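3-hydroxyisobutyrate dehydrogenase (Salmonella typhimurium, PDB 3G0O) probably oxidises L-threonate to 2-dehydro-L-erythronate, using NAD(+) in preference to NADP(+) as the electron acceptor. Local coordinates at residues R24-L38 and E49-F61. Sequence-based numbering, arbitrary orientation.
Sequences RSCLRAGLSTWGADL and EGACGAAASAREF
The second beta-alpha-beta unit of a Rossmann-type dinucleotide-binding domain lays strand 53-55, outermost in this chain's sheet, parallel to strand 32-36, with helix 40-48 as the crossover. Cys52 N donates to Thr33 O at 2.8 Å; then Gly35 N bonds to Gly53 O, Ala55 N to Gly35 O and Asp37 N to Ala55 O, so Gly35 pairs through both its N-H and its carbonyl. The Trp34 indole is sandwiched: Cys52 CB lies over the six-membered ring, 3.6 Å from its centroid, and Phe61 CB presses on the opposite face. In return Trp34 CB sits almost centrally over the Phe61 ring, 3.5 Å from its centroid. With CG of Phe61 between its backbone N and carbonyl carbon (chi1 58°), the ring packs its face on Trp34 CB and turns an edge to Gly35 O and Ala36 CB. Where helix 17-28 passes Glu49, Arg24 grips the carboxylate side-on: NE to OE1 and NH2 to OE2, both 2.8 Å, with the planes 10° apart and both oxygens using syn lone pairs. Water 1 links Thr33 N to Gly50 O. Backbone bonds thus set the register, CH-pi contacts on both Trp34 faces should restrict its tilt, and the two-pronged salt bridge should restrain rotation of both charged groups.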
loop_
_atom_site.group_PDB
_atom_site.type_symbol
_atom_site.label_atom_id
_atom_site.label_comp_id
_atom_site.label_asym_id
_atom_site.label_seq_id
_atom_site.Cartn_x
_atom_site.Cartn_y
_atom_site.Cartn_z
ATOM N N ARG A 24 -19.636 -16.853 10.902
ATOM C CA ARG A 24 -20.579 -15.886 11.440
ATOM C C ARG A 24 -21.406 -15.245 10.336
ATOM O O ARG A 24 -22.598 -14.983 10.511
ATOM C CB ARG A 24 -19.849 -14.817 12.257
ATOM C CG ARG A 24 -19.382 -15.324 13.624
ATOM C CD ARG A 24 -18.693 -14.239 14.441
ATOM N NE ARG A 24 -18.550 -14.644 15.839
ATOM C CZ ARG A 24 -17.391 -14.770 16.477
ATOM N NH1 ARG A 24 -16.250 -14.522 15.849
ATOM N NH2 ARG A 24 -17.372 -15.151 17.748
ATOM N N SER A 25 -20.781 -15.006 9.188
ATOM C CA SER A 25 -21.493 -14.414 8.069
ATOM C C SER A 25 -22.543 -15.397 7.554
ATOM O O SER A 25 -23.636 -14.993 7.165
ATOM C CB SER A 25 -20.509 -14.039 6.960
ATOM O OG SER A 25 -19.616 -13.037 7.419
ATOM N N CYS A 26 -22.213 -16.687 7.552
ATOM C CA CYS A 26 -23.172 -17.696 7.106
ATOM C C CYS A 26 -24.336 -17.749 8.092
ATOM O O CYS A 26 -25.488 -17.897 7.690
ATOM C CB CYS A 26 -22.512 -19.070 7.007
ATOM S SG CYS A 26 -21.431 -19.266 5.575
ATOM N N LEU A 27 -24.028 -17.630 9.384
ATOM C CA LEU A 27 -25.063 -17.643 10.413
ATOM C C LEU A 27 -25.984 -16.436 10.248
ATOM O O LEU A 27 -27.201 -16.554 10.395
ATOM C CB LEU A 27 -24.439 -17.649 11.818
ATOM C CG LEU A 27 -23.980 -19.009 12.363
ATOM C CD1 LEU A 27 -23.442 -18.865 13.790
ATOM C CD2 LEU A 27 -25.171 -19.975 12.348
ATOM N N ARG A 28 -25.414 -15.273 9.936
ATOM C CA ARG A 28 -26.231 -14.076 9.746
ATOM C C ARG A 28 -27.107 -14.227 8.517
ATOM O O ARG A 28 -28.224 -13.717 8.475
ATOM C CB ARG A 28 -25.367 -12.822 9.572
ATOM C CG ARG A 28 -24.681 -12.335 10.832
ATOM C CD ARG A 28 -24.345 -10.849 10.721
ATOM N NE ARG A 28 -23.619 -10.539 9.494
ATOM C CZ ARG A 28 -22.348 -10.862 9.270
ATOM N NH1 ARG A 28 -21.648 -11.507 10.194
ATOM N NH2 ARG A 28 -21.783 -10.553 8.110
ATOM N N ALA A 29 -26.590 -14.927 7.512
ATOM C CA ALA A 29 -27.320 -15.139 6.271
ATOM C C ALA A 29 -28.465 -16.131 6.442
ATOM O O ALA A 29 -29.273 -16.309 5.535
ATOM C CB ALA A 29 -26.366 -15.623 5.181
ATOM N N GLY A 30 -28.521 -16.786 7.597
ATOM C CA GLY A 30 -29.586 -17.740 7.854
ATOM C C GLY A 30 -29.328 -19.146 7.345
ATOM O O GLY A 30 -30.242 -19.969 7.274
ATOM N N LEU A 31 -28.087 -19.435 6.979
ATOM C CA LEU A 31 -27.748 -20.764 6.493
ATOM C C LEU A 31 -27.493 -21.673 7.691
ATOM O O LEU A 31 -27.027 -21.209 8.732
ATOM C CB LEU A 31 -26.485 -20.708 5.624
ATOM C CG LEU A 31 -26.446 -19.705 4.466
ATOM C CD1 LEU A 31 -25.081 -19.763 3.789
ATOM C CD2 LEU A 31 -27.557 -20.010 3.469
ATOM N N SER A 32 -27.817 -22.957 7.561
ATOM C CA SER A 32 -27.555 -23.903 8.643
ATOM C C SER A 32 -26.041 -24.057 8.633
ATOM O O SER A 32 -25.474 -24.652 7.718
ATOM C CB SER A 32 -28.236 -25.244 8.365
ATOM O OG SER A 32 -29.640 -25.135 8.521
ATOM N N THR A 33 -25.397 -23.531 9.666
ATOM C CA THR A 33 -23.942 -23.534 9.748
ATOM C C THR A 33 -23.282 -24.523 10.708
ATOM O O THR A 33 -23.664 -24.640 11.874
ATOM C CB THR A 33 -23.451 -22.108 10.089
ATOM O OG1 THR A 33 -24.026 -21.183 9.159
ATOM C CG2 THR A 33 -21.925 -22.015 10.022
ATOM N N TRP A 34 -22.273 -25.223 10.195
ATOM C CA TRP A 34 -21.505 -26.190 10.970
ATOM C C TRP A 34 -20.050 -25.719 10.934
ATOM O O TRP A 34 -19.619 -25.108 9.954
ATOM C CB TRP A 34 -21.578 -27.584 10.347
ATOM C CG TRP A 34 -22.966 -28.134 10.193
ATOM C CD1 TRP A 34 -23.884 -27.796 9.241
ATOM C CD2 TRP A 34 -23.584 -29.130 11.012
ATOM N NE1 TRP A 34 -25.041 -28.521 9.417
ATOM C CE2 TRP A 34 -24.885 -29.345 10.502
ATOM C CE3 TRP A 34 -23.171 -29.854 12.139
ATOM C CZ2 TRP A 34 -25.772 -30.268 11.071
ATOM C CZ3 TRP A 34 -24.053 -30.772 12.708
ATOM C CH2 TRP A 34 -25.341 -30.966 12.174
ATOM N N GLY A 35 -19.303 -26.003 11.997
ATOM C CA GLY A 35 -17.907 -25.603 12.054
ATOM C C GLY A 35 -16.986 -26.720 12.507
ATOM O O GLY A 35 -17.392 -27.613 13.250
ATOM N N ALA A 36 -15.736 -26.679 12.058
ATOM C CA ALA A 36 -14.761 -27.693 12.439
ATOM C C ALA A 36 -13.400 -27.048 12.657
ATOM O O ALA A 36 -12.872 -26.386 11.763
ATOM C CB ALA A 36 -14.659 -28.761 11.363
ATOM N N ASP A 37 -12.843 -27.237 13.848
ATOM C CA ASP A 37 -11.535 -26.682 14.184
ATOM C C ASP A 37 -11.024 -27.354 15.455
ATOM O O ASP A 37 -11.812 -27.725 16.331
ATOM C CB ASP A 37 -11.633 -25.173 14.421
ATOM C CG ASP A 37 -10.272 -24.489 14.378
ATOM O OD1 ASP A 37 -9.771 -24.232 13.261
ATOM O OD2 ASP A 37 -9.697 -24.222 15.456
ATOM N N LEU A 38 -9.707 -27.505 15.554
ATOM C CA LEU A 38 -9.108 -28.130 16.726
ATOM C C LEU A 38 -9.191 -27.233 17.952
ATOM O O LEU A 38 -8.913 -27.672 19.064
ATOM C CB LEU A 38 -7.649 -28.503 16.445
ATOM C CG LEU A 38 -7.462 -29.637 15.432
ATOM C CD1 LEU A 38 -5.980 -29.882 15.203
ATOM C CD2 LEU A 38 -8.145 -30.898 15.945
ATOM N N GLU A 49 -23.545 -19.244 19.242
ATOM C CA GLU A 49 -24.103 -18.315 18.271
ATOM C C GLU A 49 -25.112 -18.906 17.295
ATOM O O GLU A 49 -25.530 -18.234 16.352
ATOM C CB GLU A 49 -22.968 -17.621 17.519
ATOM C CG GLU A 49 -22.264 -16.587 18.386
ATOM C CD GLU A 49 -20.978 -16.074 17.780
ATOM O OE1 GLU A 49 -21.000 -15.629 16.614
ATOM O OE2 GLU A 49 -19.943 -16.112 18.480
ATOM N N GLY A 50 -25.503 -20.160 17.516
ATOM C CA GLY A 50 -26.503 -20.769 16.654
ATOM C C GLY A 50 -26.092 -21.864 15.688
ATOM O O GLY A 50 -26.938 -22.379 14.958
ATOM N N ALA A 51 -24.816 -22.230 15.669
ATOM C CA ALA A 51 -24.360 -23.280 14.765
ATOM C C ALA A 51 -25.071 -24.604 15.042
ATOM O O ALA A 51 -25.399 -24.919 16.185
ATOM C CB ALA A 51 -22.856 -23.465 14.902
ATOM N N CYS A 52 -25.314 -25.373 13.987
ATOM C CA CYS A 52 -25.965 -26.671 14.133
ATOM C C CYS A 52 -25.019 -27.637 14.838
ATOM O O CYS A 52 -25.452 -28.527 15.570
ATOM C CB CYS A 52 -26.341 -27.238 12.763
ATOM S SG CYS A 52 -27.610 -26.302 11.902
ATOM N N GLY A 53 -23.724 -27.453 14.609
ATOM C CA GLY A 53 -22.734 -28.314 15.224
ATOM C C GLY A 53 -21.337 -27.753 15.049
ATOM O O GLY A 53 -21.099 -26.943 14.155
ATOM N N ALA A 54 -20.419 -28.188 15.906
ATOM C CA ALA A 54 -19.033 -27.740 15.861
ATOM C C ALA A 54 -18.183 -28.793 16.549
ATOM O O ALA A 54 -18.424 -29.133 17.707
ATOM C CB ALA A 54 -18.891 -26.400 16.571
ATOM N N ALA A 55 -17.194 -29.317 15.835
ATOM C CA ALA A 55 -16.328 -30.344 16.396
ATOM C C ALA A 55 -14.894 -30.185 15.910
ATOM O O ALA A 55 -14.581 -29.264 15.152
ATOM C CB ALA A 55 -16.856 -31.725 16.021
ATOM N N ALA A 56 -14.030 -31.096 16.345
ATOM C CA ALA A 56 -12.627 -31.068 15.959
ATOM C C ALA A 56 -12.470 -31.344 14.468
ATOM O O ALA A 56 -11.547 -30.840 13.834
ATOM C CB ALA A 56 -11.838 -32.091 16.770
ATOM N N SER A 57 -13.359 -32.161 13.909
ATOM C CA SER A 57 -13.299 -32.456 12.482
ATOM C C SER A 57 -14.687 -32.334 11.876
ATOM O O SER A 57 -15.676 -32.209 12.596
ATOM C CB SER A 57 -12.756 -33.858 12.230
ATOM O OG SER A 57 -13.776 -34.825 12.364
ATOM N N ALA A 58 -14.751 -32.379 10.552
ATOM C CA ALA A 58 -16.012 -32.251 9.842
ATOM C C ALA A 58 -16.654 -33.596 9.506
ATOM O O ALA A 58 -17.687 -33.636 8.834
ATOM C CB ALA A 58 -15.796 -31.442 8.565
ATOM N N ARG A 59 -16.056 -34.691 9.975
ATOM C CA ARG A 59 -16.597 -36.024 9.697
ATOM C C ARG A 59 -18.030 -36.182 10.208
ATOM O O ARG A 59 -18.821 -36.908 9.617
ATOM C CB ARG A 59 -15.710 -37.117 10.321
ATOM C CG ARG A 59 -14.248 -37.051 9.897
ATOM C CD ARG A 59 -13.414 -38.224 10.418
ATOM N NE ARG A 59 -12.015 -37.825 10.535
ATOM C CZ ARG A 59 -11.534 -37.102 11.541
ATOM N NH1 ARG A 59 -12.340 -36.721 12.520
ATOM N NH2 ARG A 59 -10.264 -36.718 11.556
ATOM N N GLU A 60 -18.367 -35.485 11.291
ATOM C CA GLU A 60 -19.704 -35.577 11.873
ATOM C C GLU A 60 -20.809 -34.984 10.989
ATOM O O GLU A 60 -21.956 -35.433 11.045
ATOM C CB GLU A 60 -19.740 -34.871 13.240
ATOM C CG GLU A 60 -18.393 -34.792 13.988
ATOM C CD GLU A 60 -18.000 -36.069 14.704
ATOM O OE1 GLU A 60 -18.083 -37.156 14.088
ATOM O OE2 GLU A 60 -17.591 -35.987 15.887
ATOM N N PHE A 61 -20.478 -33.983 10.176
ATOM C CA PHE A 61 -21.493 -33.351 9.337
ATOM C C PHE A 61 -21.232 -33.314 7.831
ATOM O O PHE A 61 -22.101 -32.899 7.067
ATOM C CB PHE A 61 -21.755 -31.927 9.850
ATOM C CG PHE A 61 -20.528 -31.054 9.884
ATOM C CD1 PHE A 61 -19.991 -30.533 8.707
ATOM C CD2 PHE A 61 -19.899 -30.766 11.092
ATOM C CE1 PHE A 61 -18.840 -29.735 8.733
ATOM C CE2 PHE A 61 -18.751 -29.970 11.130
ATOM C CZ PHE A 61 -18.220 -29.455 9.950
HETATM O O HOH W 1 -27.106 -22.966 12.170
#